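Local structure of citrate lyase, subunit 1 (Methanosaeta concilii, 6HXI) at residues H152-S155 and L156-I159; K175-L178 and V179-I183. The protein probably catalyses, with its partner subunit, the ATP- and coenzyme A-dependent cleavage of citrate to oxaloacetate and acetyl-CoA. All coordinates share one frame; numbering follows the deposited sequence.

Contact 1 (H152-S155 and L156-I159); sequences HVDS and LEGI
Asp154 OD2 accepts two backbone N-H groups just beyond the end of strand 149-154. Leu156 N, 3.1 Å from Asp154 OD2, comes from above the carboxylate plane, in a bond bent to 141° at the hydrogen. Glu157 N, 3.2 Å from the same Asp154 OD2, uses the anti lone pair and is straighter. With CG anti to the backbone N (chi1 -178°), the Asp154 carboxylate points on past the strand end, bringing OD2 to both N-H groups. The peptide of the same residue adds a third bond: Gly158 N donates to Asp154 O at 3.1 Å. Side-chain bonds to the second and third residues after Asp154, with a main-chain bond to the fourth, make an Asx motif that turns the chain sharply out of the strand. Gly158 ends it with a positive phi. A water bridges the turn, donating to Gly158 O and accepting from Asp154 N, with 3.0 Å between the water oxygen and Asp154 N. An alanine in place of Asp154 would probably leave the N-H groups of Leu156 and Glu157 without their common acceptor and let the turn move. Glu157 runs across Asp154 with its carboxylate plane turned 33° from the other; Glu157 OE1 stands 4.0 Å from Asp154 OD2, a like-charge approach that the two N-H groups on Asp154 OD2 probably offset in part. On the inner side, Val153 CG1 lies against Gly158 C at 3.4 Å, while Val153 CG2 meets Ile159 CD1 at 3.7 Å. Val153 and Ile159 both pack on Ile131 and on Trp187 of helix 173-192. Ser155 and Leu156 instead touch Arg122 and Thr127 of the succinyl-CoA ligase alpha-subunit chain.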
loop_
_atom_site.group_PDB
_atom_site.type_symbol
_atom_site.label_atom_id
_atom_site.label_comp_id
_atom_site.label_asym_id
_atom_site.label_seq_id
_atom_site.Cartn_x
_atom_site.Cartn_y
_atom_site.Cartn_z
ATOM N N HIS C 152 -60.500 2.565 42.828
ATOM C CA HIS C 152 -59.796 2.107 41.643
ATOM C C HIS C 152 -59.012 3.251 40.997
ATOM O O HIS C 152 -59.571 4.310 40.744
ATOM C CB HIS C 152 -60.754 1.452 40.633
ATOM C CG HIS C 152 -60.057 0.979 39.390
ATOM N ND1 HIS C 152 -59.269 -0.166 39.390
ATOM C CD2 HIS C 152 -59.985 1.555 38.166
ATOM C CE1 HIS C 152 -58.778 -0.265 38.166
ATOM N NE2 HIS C 152 -59.168 0.752 37.397
ATOM N N VAL C 153 -57.718 3.017 40.715
ATOM C CA VAL C 153 -56.807 3.968 40.072
ATOM C C VAL C 153 -56.517 3.428 38.679
ATOM O O VAL C 153 -55.897 2.373 38.544
ATOM C CB VAL C 153 -55.502 4.201 40.894
ATOM C CG1 VAL C 153 -54.691 5.364 40.329
ATOM C CG2 VAL C 153 -55.810 4.442 42.370
ATOM N N ASP C 154 -57.027 4.109 37.644
ATOM C CA ASP C 154 -56.848 3.707 36.249
ATOM C C ASP C 154 -55.362 3.785 35.881
ATOM O O ASP C 154 -54.652 4.683 36.350
ATOM C CB ASP C 154 -57.711 4.578 35.318
ATOM C CG ASP C 154 -57.621 4.209 33.853
ATOM O OD1 ASP C 154 -58.322 3.265 33.434
ATOM O OD2 ASP C 154 -56.847 4.868 33.119
ATOM N N SER C 155 -54.901 2.808 35.075
ATOM C CA SER C 155 -53.519 2.663 34.621
ATOM C C SER C 155 -52.968 3.909 33.934
ATOM O O SER C 155 -51.826 4.298 34.188
ATOM C CB SER C 155 -53.366 1.449 33.707
ATOM O OG SER C 155 -53.350 0.245 34.454
ATOM N N LEU C 156 -53.779 4.538 33.078
ATOM C CA LEU C 156 -53.338 5.705 32.328
ATOM C C LEU C 156 -53.612 7.043 33.007
ATOM O O LEU C 156 -52.825 7.981 32.821
ATOM C CB LEU C 156 -53.918 5.695 30.907
ATOM C CG LEU C 156 -53.757 4.409 30.109
ATOM C CD1 LEU C 156 -54.547 4.486 28.833
ATOM C CD2 LEU C 156 -52.294 4.107 29.812
ATOM N N GLU C 157 -54.711 7.141 33.764
ATOM C CA GLU C 157 -55.108 8.378 34.430
ATOM C C GLU C 157 -54.308 8.696 35.702
ATOM O O GLU C 157 -54.030 9.867 35.961
ATOM C CB GLU C 157 -56.624 8.395 34.715
ATOM C CG GLU C 157 -57.473 8.461 33.455
ATOM C CD GLU C 157 -58.923 8.028 33.572
ATOM O OE1 GLU C 157 -59.541 7.764 32.514
ATOM O OE2 GLU C 157 -59.448 7.959 34.708
ATOM N N GLY C 158 -53.961 7.673 36.483
ATOM C CA GLY C 158 -53.223 7.860 37.731
ATOM C C GLY C 158 -54.082 8.361 38.879
ATOM O O GLY C 158 -55.310 8.465 38.744
ATOM N N ILE C 159 -53.442 8.652 40.035
ATOM C CA ILE C 159 -54.135 9.108 41.259
ATOM C C ILE C 159 -54.647 10.571 41.165
ATOM O O ILE C 159 -55.690 10.872 41.741
ATOM C CB ILE C 159 -53.269 8.862 42.542
ATOM C CG1 ILE C 159 -54.120 8.736 43.814
ATOM C CG2 ILE C 159 -52.142 9.895 42.733
ATOM C CD1 ILE C 159 -54.524 7.375 44.165
HETATM O O HOH W 1 -57.756 6.980 38.028
#

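Contact 2 (K175-L178 and V179-I183); sequences KRAL and VEEFI
The Glu181 carboxylate lies with one face over the carbonyl oxygen of Ala177, one turn back along the helix. Ala177 O is 3.2 Å from Glu181 CD and stands almost squarely above the plane. No hydrogen bond joins these groups, since Glu181 OE2 and Ala177 O are both acceptors. A bend at chi2 (139°) carries the carboxylate back along the helix, and its OE2 comes within 4.1 Å of Ala177 CB. Glu180 reaches back differently, by an extended chain whose OE1 passes 3.9 Å from Ala177 CA. The ring of Phe182 takes no part in these approaches: with CG anti to the backbone N (chi1 168°) it leads away from the preceding turn, while Phe182 CB stays 3.3 Å from Leu178 O. Val179 also packs on the backbone, its CG2 lying 3.2 Å from Lys175 O. Beneath the side chains runs the regular i to i+4 ladder of an alpha-helix. Val179 N to Lys175 O, at 2.8 Å, is its shortest bond across the two segments; Glu180, Glu181 and Phe182 donate in turn to Arg176, Ala177 and Leu178. The helix, 173-192, lies against the antiparallel sheet of the ATP-grasp domain. Val179 sits on Phe133, Phe203 and Phe205, and the ring of Phe182 meets that of Phe203 with planes at about 45°, beside Val120 and Ile200. Lys175 makes a cation-pi contact with Phe205, extending the helix's hold on strand 195-206 towards its first turn, while Ile183 touches Ile131 of strand 128-134 and Val120 of strand 118-125.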
loop_
_atom_site.group_PDB
_atom_site.type_symbol
_atom_site.label_atom_id
_atom_site.label_comp_id
_atom_site.label_asym_id
_atom_site.label_seq_id
_atom_site.Cartn_x
_atom_site.Cartn_y
_atom_site.Cartn_z
ATOM N N LYS C 175 -58.020 13.964 60.386
ATOM C CA LYS C 175 -57.703 12.562 60.045
ATOM C C LYS C 175 -58.068 12.192 58.613
ATOM O O LYS C 175 -57.216 11.630 57.925
ATOM C CB LYS C 175 -58.300 11.554 61.044
ATOM C CG LYS C 175 -57.324 11.082 62.131
ATOM C CD LYS C 175 -57.098 12.118 63.251
ATOM C CE LYS C 175 -56.092 11.651 64.279
ATOM N NZ LYS C 175 -55.730 12.733 65.231
ATOM N N ARG C 176 -59.289 12.559 58.142
ATOM C CA ARG C 176 -59.722 12.288 56.768
ATOM C C ARG C 176 -58.744 12.838 55.738
ATOM O O ARG C 176 -58.444 12.132 54.779
ATOM C CB ARG C 176 -61.126 12.814 56.500
ATOM C CG ARG C 176 -61.767 12.236 55.248
ATOM C CD ARG C 176 -63.007 13.016 54.902
ATOM N NE ARG C 176 -63.828 12.302 53.930
ATOM C CZ ARG C 176 -64.875 12.828 53.308
ATOM N NH1 ARG C 176 -65.568 12.105 52.439
ATOM N NH2 ARG C 176 -65.236 14.083 53.548
ATOM N N ALA C 177 -58.228 14.069 55.942
ATOM C CA ALA C 177 -57.251 14.686 55.042
ATOM C C ALA C 177 -55.875 14.006 55.161
ATOM O O ALA C 177 -55.170 13.875 54.157
ATOM C CB ALA C 177 -57.132 16.173 55.328
ATOM N N LEU C 178 -55.515 13.560 56.385
ATOM C CA LEU C 178 -54.242 12.888 56.674
ATOM C C LEU C 178 -54.190 11.495 56.078
ATOM O O LEU C 178 -53.126 11.086 55.622
ATOM C CB LEU C 178 -53.955 12.827 58.190
ATOM C CG LEU C 178 -53.522 14.122 58.876
ATOM C CD1 LEU C 178 -53.857 14.086 60.353
ATOM C CD2 LEU C 178 -52.045 14.402 58.661
ATOM N N VAL C 179 -55.329 10.769 56.071
ATOM C CA VAL C 179 -55.434 9.423 55.494
ATOM C C VAL C 179 -55.460 9.528 53.959
ATOM O O VAL C 179 -54.827 8.719 53.291
ATOM C CB VAL C 179 -56.611 8.575 56.070
ATOM C CG1 VAL C 179 -56.581 7.160 55.508
ATOM C CG2 VAL C 179 -56.556 8.513 57.591
ATOM N N GLU C 180 -56.201 10.529 53.410
ATOM C CA GLU C 180 -56.313 10.829 51.973
ATOM C C GLU C 180 -54.898 11.044 51.412
ATOM O O GLU C 180 -54.541 10.407 50.430
ATOM C CB GLU C 180 -57.183 12.091 51.772
ATOM C CG GLU C 180 -57.163 12.699 50.376
ATOM C CD GLU C 180 -57.897 14.021 50.233
ATOM O OE1 GLU C 180 -57.815 14.861 51.160
ATOM O OE2 GLU C 180 -58.534 14.233 49.176
ATOM N N GLU C 181 -54.086 11.879 52.100
ATOM C CA GLU C 181 -52.710 12.200 51.751
ATOM C C GLU C 181 -51.789 10.983 51.903
ATOM O O GLU C 181 -50.909 10.777 51.050
ATOM C CB GLU C 181 -52.202 13.394 52.578
ATOM C CG GLU C 181 -52.517 14.742 51.940
ATOM C CD GLU C 181 -52.969 15.870 52.857
ATOM O OE1 GLU C 181 -52.225 16.215 53.807
ATOM O OE2 GLU C 181 -54.049 16.449 52.590
ATOM N N PHE C 182 -52.000 10.176 52.974
ATOM C CA PHE C 182 -51.193 8.989 53.236
ATOM C C PHE C 182 -51.391 7.886 52.201
ATOM O O PHE C 182 -50.394 7.294 51.744
ATOM C CB PHE C 182 -51.400 8.463 54.674
ATOM C CG PHE C 182 -50.833 7.083 54.920
ATOM C CD1 PHE C 182 -49.460 6.873 54.950
ATOM C CD2 PHE C 182 -51.671 5.979 55.035
ATOM C CE1 PHE C 182 -48.937 5.592 55.125
ATOM C CE2 PHE C 182 -51.147 4.696 55.204
ATOM C CZ PHE C 182 -49.782 4.515 55.256
ATOM N N ILE C 183 -52.654 7.600 51.831
ATOM C CA ILE C 183 -52.954 6.524 50.866
ATOM C C ILE C 183 -52.614 6.969 49.427
ATOM O O ILE C 183 -52.277 6.117 48.595
ATOM C CB ILE C 183 -54.374 5.909 51.024
ATOM C CG1 ILE C 183 -55.497 6.834 50.494
ATOM C CG2 ILE C 183 -54.627 5.486 52.498
ATOM C CD1 ILE C 183 -56.893 6.141 50.442
#

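Both contacts are local and partly buried, and both belong to the ATP-grasp part of the chain. Contact 1 turns the chain out of strand 149-154, outermost in its sheet within this chain; contact 2 is a stretch of helix 173-192, which packs on the same sheet. Val153 and Ile159 of the first are buried, as are Val179, Phe182 and Ile183 of the second, whereas Glu157 and Glu181 are exposed. Ile159 and Ile183 both rest on Ile131 and Val164. The turn depends on a side-chain carboxylate as acceptor; the helix is bonded through its backbone, and across its two segments its carboxylates make no hydrogen bond. Contact 1 also reaches the alpha-subunit chain; contact 2 touches no other protein chain.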